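Irisin (Homo sapiens, PDB 4LSD) is a hormone that probably mediates benefits of muscular exercise and induces browning of white fat. Local coordinates at residues A[20-34]-A[49-61]. Sequence-based numbering, arbitrary orientation.
Sequences VVSWDVLEDEVVIGF and IQEVNTTTRSCAL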
# COMPACT_ATOMS: atom_id res chain seq x y z
N VAL A 20 -10.04 -7.78 -1.67
CA VAL A 20 -9.45 -7.41 -2.95
C VAL A 20 -10.40 -6.40 -3.59
O VAL A 20 -11.61 -6.60 -3.57
CB VAL A 20 -9.29 -8.62 -3.89
CG1 VAL A 20 -8.76 -8.15 -5.25
CG2 VAL A 20 -8.34 -9.65 -3.28
N VAL A 21 -9.84 -5.33 -4.15
CA VAL A 21 -10.63 -4.28 -4.79
C VAL A 21 -10.37 -4.31 -6.28
O VAL A 21 -9.23 -4.43 -6.70
CB VAL A 21 -10.21 -2.88 -4.26
CG1 VAL A 21 -11.02 -1.78 -4.93
CG2 VAL A 21 -10.37 -2.84 -2.76
N SER A 22 -11.43 -4.19 -7.08
CA SER A 22 -11.28 -4.20 -8.54
C SER A 22 -12.00 -3.00 -9.13
O SER A 22 -12.89 -2.43 -8.50
CB SER A 22 -11.89 -5.46 -9.15
OG SER A 22 -11.49 -6.62 -8.46
N TRP A 23 -11.64 -2.65 -10.35
CA TRP A 23 -12.26 -1.52 -11.01
C TRP A 23 -12.00 -1.58 -12.49
O TRP A 23 -11.28 -2.46 -12.97
CB TRP A 23 -11.71 -0.21 -10.47
CG TRP A 23 -10.22 -0.04 -10.72
CD1 TRP A 23 -9.62 0.50 -11.82
CD2 TRP A 23 -9.17 -0.46 -9.85
NE1 TRP A 23 -8.25 0.44 -11.68
CE2 TRP A 23 -7.95 -0.15 -10.48
CE3 TRP A 23 -9.15 -1.08 -8.59
CZ2 TRP A 23 -6.71 -0.43 -9.90
CZ3 TRP A 23 -7.92 -1.36 -8.01
CH2 TRP A 23 -6.72 -1.04 -8.67
N ASP A 24 -12.58 -0.64 -13.20
CA ASP A 24 -12.40 -0.52 -14.64
C ASP A 24 -12.16 0.94 -14.87
O ASP A 24 -12.48 1.78 -14.03
CB ASP A 24 -13.64 -0.91 -15.43
CG ASP A 24 -14.09 -2.31 -15.17
OD1 ASP A 24 -13.26 -3.23 -15.32
OD2 ASP A 24 -15.28 -2.47 -14.82
N VAL A 25 -11.59 1.23 -16.03
CA VAL A 25 -11.33 2.60 -16.40
C VAL A 25 -11.94 2.73 -17.78
O VAL A 25 -12.22 1.72 -18.43
CB VAL A 25 -9.82 2.91 -16.46
CG1 VAL A 25 -9.22 2.76 -15.08
CG2 VAL A 25 -9.14 1.99 -17.44
N LEU A 26 -12.18 3.96 -18.22
CA LEU A 26 -12.76 4.19 -19.53
C LEU A 26 -11.68 4.20 -20.61
O LEU A 26 -11.88 3.68 -21.71
CB LEU A 26 -13.52 5.53 -19.55
CG LEU A 26 -14.92 5.63 -18.94
CD1 LEU A 26 -15.17 4.51 -17.94
CD2 LEU A 26 -15.05 6.99 -18.26
N GLU A 27 -10.52 4.76 -20.28
CA GLU A 27 -9.41 4.84 -21.24
C GLU A 27 -8.22 3.94 -20.89
O GLU A 27 -7.22 4.42 -20.35
CB GLU A 27 -8.94 6.28 -21.33
CG GLU A 27 -10.09 7.28 -21.32
CD GLU A 27 -9.92 8.34 -20.24
OE1 GLU A 27 -9.36 9.42 -20.53
OE2 GLU A 27 -10.34 8.07 -19.09
N ASP A 28 -8.29 2.66 -21.23
CA ASP A 28 -7.19 1.75 -20.93
C ASP A 28 -5.87 2.19 -21.57
O ASP A 28 -4.80 1.86 -21.07
CB ASP A 28 -7.53 0.34 -21.40
CG ASP A 28 -8.83 -0.17 -20.80
OD1 ASP A 28 -8.83 -0.63 -19.63
OD2 ASP A 28 -9.87 -0.12 -21.50
N GLU A 29 -5.93 2.93 -22.67
CA GLU A 29 -4.70 3.36 -23.34
C GLU A 29 -3.91 4.46 -22.62
O GLU A 29 -2.74 4.68 -22.92
CB GLU A 29 -5.03 3.83 -24.76
CG GLU A 29 -5.80 5.15 -24.82
CD GLU A 29 -6.19 5.58 -26.24
OE1 GLU A 29 -6.55 6.77 -26.42
OE2 GLU A 29 -6.16 4.74 -27.16
N VAL A 30 -4.56 5.12 -21.66
CA VAL A 30 -3.95 6.23 -20.94
C VAL A 30 -3.56 5.95 -19.47
O VAL A 30 -2.66 6.60 -18.93
CB VAL A 30 -4.92 7.45 -21.01
CG1 VAL A 30 -4.56 8.50 -19.99
CG2 VAL A 30 -4.88 8.06 -22.41
N VAL A 31 -4.22 4.98 -18.86
CA VAL A 31 -3.99 4.63 -17.46
C VAL A 31 -2.76 3.78 -17.20
O VAL A 31 -2.68 2.64 -17.62
CB VAL A 31 -5.26 3.94 -16.88
CG1 VAL A 31 -4.99 3.41 -15.49
CG2 VAL A 31 -6.40 4.96 -16.82
N ILE A 32 -1.79 4.36 -16.49
CA ILE A 32 -0.55 3.68 -16.16
C ILE A 32 -0.46 3.21 -14.71
O ILE A 32 0.47 2.49 -14.34
CB ILE A 32 0.67 4.59 -16.43
CG1 ILE A 32 0.72 5.75 -15.42
CG2 ILE A 32 0.57 5.14 -17.85
CD1 ILE A 32 1.87 6.72 -15.67
N GLY A 33 -1.43 3.60 -13.89
CA GLY A 33 -1.40 3.21 -12.50
C GLY A 33 -2.66 3.56 -11.74
O GLY A 33 -3.70 3.89 -12.32
N PHE A 34 -2.57 3.50 -10.42
CA PHE A 34 -3.71 3.79 -9.58
C PHE A 34 -3.29 4.19 -8.17
O PHE A 34 -2.20 3.86 -7.71
CB PHE A 34 -4.57 2.55 -9.47
CG PHE A 34 -4.01 1.49 -8.56
CD1 PHE A 34 -4.22 1.55 -7.18
CD2 PHE A 34 -3.25 0.44 -9.07
CE1 PHE A 34 -3.70 0.58 -6.33
CE2 PHE A 34 -2.72 -0.53 -8.23
CZ PHE A 34 -2.94 -0.47 -6.86
N ILE A 49 -2.26 3.23 -0.94
CA ILE A 49 -1.49 2.36 -1.82
C ILE A 49 -1.48 2.96 -3.20
O ILE A 49 -2.50 3.39 -3.70
CB ILE A 49 -2.08 0.96 -1.94
CG1 ILE A 49 -2.18 0.31 -0.56
CG2 ILE A 49 -1.19 0.12 -2.85
CD1 ILE A 49 -2.93 -0.99 -0.57
N GLN A 50 -0.30 3.00 -3.82
CA GLN A 50 -0.18 3.54 -5.18
C GLN A 50 0.72 2.59 -5.95
O GLN A 50 1.67 2.05 -5.41
CB GLN A 50 0.44 4.95 -5.17
CG GLN A 50 0.46 5.62 -6.53
CD GLN A 50 1.41 6.82 -6.61
OE1 GLN A 50 2.62 6.66 -6.84
NE2 GLN A 50 0.87 8.01 -6.40
N GLU A 51 0.40 2.35 -7.21
CA GLU A 51 1.22 1.50 -8.06
C GLU A 51 1.20 2.17 -9.41
O GLU A 51 0.17 2.61 -9.88
CB GLU A 51 0.68 0.07 -8.17
CG GLU A 51 0.84 -0.74 -6.91
CD GLU A 51 0.52 -2.21 -7.11
OE1 GLU A 51 -0.08 -2.54 -8.15
OE2 GLU A 51 0.85 -3.03 -6.23
N VAL A 52 2.37 2.27 -10.02
CA VAL A 52 2.49 2.92 -11.31
C VAL A 52 3.27 2.00 -12.24
O VAL A 52 3.96 1.09 -11.79
CB VAL A 52 3.17 4.29 -11.11
CG1 VAL A 52 3.60 4.89 -12.43
CG2 VAL A 52 2.19 5.23 -10.41
N ASN A 53 3.12 2.24 -13.55
CA ASN A 53 3.77 1.44 -14.58
C ASN A 53 3.30 -0.01 -14.51
O ASN A 53 4.10 -0.95 -14.53
CB ASN A 53 5.29 1.51 -14.45
CG ASN A 53 5.98 1.43 -15.78
OD1 ASN A 53 5.48 1.95 -16.77
ND2 ASN A 53 7.14 0.79 -15.82
N THR A 54 1.99 -0.17 -14.41
CA THR A 54 1.36 -1.49 -14.31
C THR A 54 0.06 -1.47 -15.11
O THR A 54 -0.47 -0.41 -15.44
CB THR A 54 1.05 -1.81 -12.84
OG1 THR A 54 0.45 -3.10 -12.73
CG2 THR A 54 0.08 -0.77 -12.27
N THR A 55 -0.47 -2.65 -15.43
CA THR A 55 -1.72 -2.73 -16.18
C THR A 55 -2.80 -3.31 -15.27
O THR A 55 -3.91 -3.58 -15.72
CB THR A 55 -1.59 -3.64 -17.44
OG1 THR A 55 -0.93 -4.86 -17.10
CG2 THR A 55 -0.85 -2.93 -18.55
N THR A 56 -2.47 -3.50 -14.00
CA THR A 56 -3.40 -4.09 -13.03
C THR A 56 -4.73 -3.37 -12.85
O THR A 56 -4.83 -2.15 -13.03
CB THR A 56 -2.72 -4.23 -11.64
OG1 THR A 56 -3.47 -5.16 -10.85
CG2 THR A 56 -2.64 -2.89 -10.92
N ARG A 57 -5.75 -4.14 -12.50
CA ARG A 57 -7.08 -3.59 -12.26
C ARG A 57 -7.62 -4.07 -10.90
O ARG A 57 -8.83 -4.07 -10.66
CB ARG A 57 -8.03 -3.99 -13.40
CG ARG A 57 -7.73 -3.31 -14.75
CD ARG A 57 -8.10 -1.83 -14.77
NE ARG A 57 -7.74 -1.18 -16.03
CZ ARG A 57 -6.51 -0.78 -16.37
NH1 ARG A 57 -5.49 -0.97 -15.53
NH2 ARG A 57 -6.29 -0.20 -17.54
N SER A 58 -6.72 -4.49 -10.03
CA SER A 58 -7.10 -4.92 -8.69
C SER A 58 -5.97 -4.70 -7.71
O SER A 58 -4.79 -4.68 -8.08
CB SER A 58 -7.55 -6.39 -8.67
OG SER A 58 -6.59 -7.24 -9.24
N CYS A 59 -6.35 -4.52 -6.46
CA CYS A 59 -5.40 -4.26 -5.41
C CYS A 59 -5.88 -4.93 -4.14
O CYS A 59 -7.01 -4.71 -3.72
CB CYS A 59 -5.30 -2.76 -5.21
SG CYS A 59 -4.34 -2.28 -3.78
N ALA A 60 -5.02 -5.74 -3.53
CA ALA A 60 -5.36 -6.43 -2.29
C ALA A 60 -5.16 -5.54 -1.07
O ALA A 60 -4.25 -4.73 -1.04
CB ALA A 60 -4.52 -7.67 -2.15
N LEU A 61 -6.02 -5.70 -0.07
CA LEU A 61 -5.91 -4.94 1.17
C LEU A 61 -5.73 -5.99 2.24
O LEU A 61 -6.57 -6.88 2.41
CB LEU A 61 -7.19 -4.15 1.43
CG LEU A 61 -7.65 -3.26 0.27
CD1 LEU A 61 -9.10 -2.86 0.51
CD2 LEU A 61 -6.76 -2.04 0.14
O HOH W 1 -10.58 -1.60 -17.38
O HOH W 2 -4.08 0.55 -19.03
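W23 meets R57 inside this fibronectin type III β-sandwich, the indole NE1 lying 3.8 Å from R57 CD where the arginine reaches across the sandwich's end. Strand 20-24 pairs antiparallel with 58-61 in one sheet, V21 and C59 exchanging two backbone bonds; strand 31-34 pairs with 49-52 in the other, where F34 and E51 do the same. The W23 indole, large and flat enough to bridge the sheets, turns one face to the R57–S58 backbone, S58 N lying 3.7 Å above its plane. Its CH2 sits over the centre of the F34 ring, while backbone N of E51 lies over the opposite face. A chi1 of 76° turns the F34 ring in toward the other segment, where its CZ meets C59 CB at 3.7 Å. T56 CG2 meets CE2 obliquely; the aliphatic part of E51 runs alongside the ring, and its carboxylate forms a salt bridge with R47 of the second subunit, a residue required for dimerization, where the sheet runs on across the interface. An alanine in place of W23 would probably open a gap over F34 and remove the flat support beneath the R57–S58 backbone. R57 suits the border of core and solvent: its aliphatic part packs on the indole, and V25 CG1 lies over one face of its guanidinium. Bent at chi2 (-72°), the chain brings NH2 to D28 OD1, a weak, 3.3 Å salt bridge with carboxylate and guanidinium nearly coplanar. NH1 is held by T56 O at 2.8 Å; one water links NE to D28 OD1, and another accepts from NH2 while donating to V31 O.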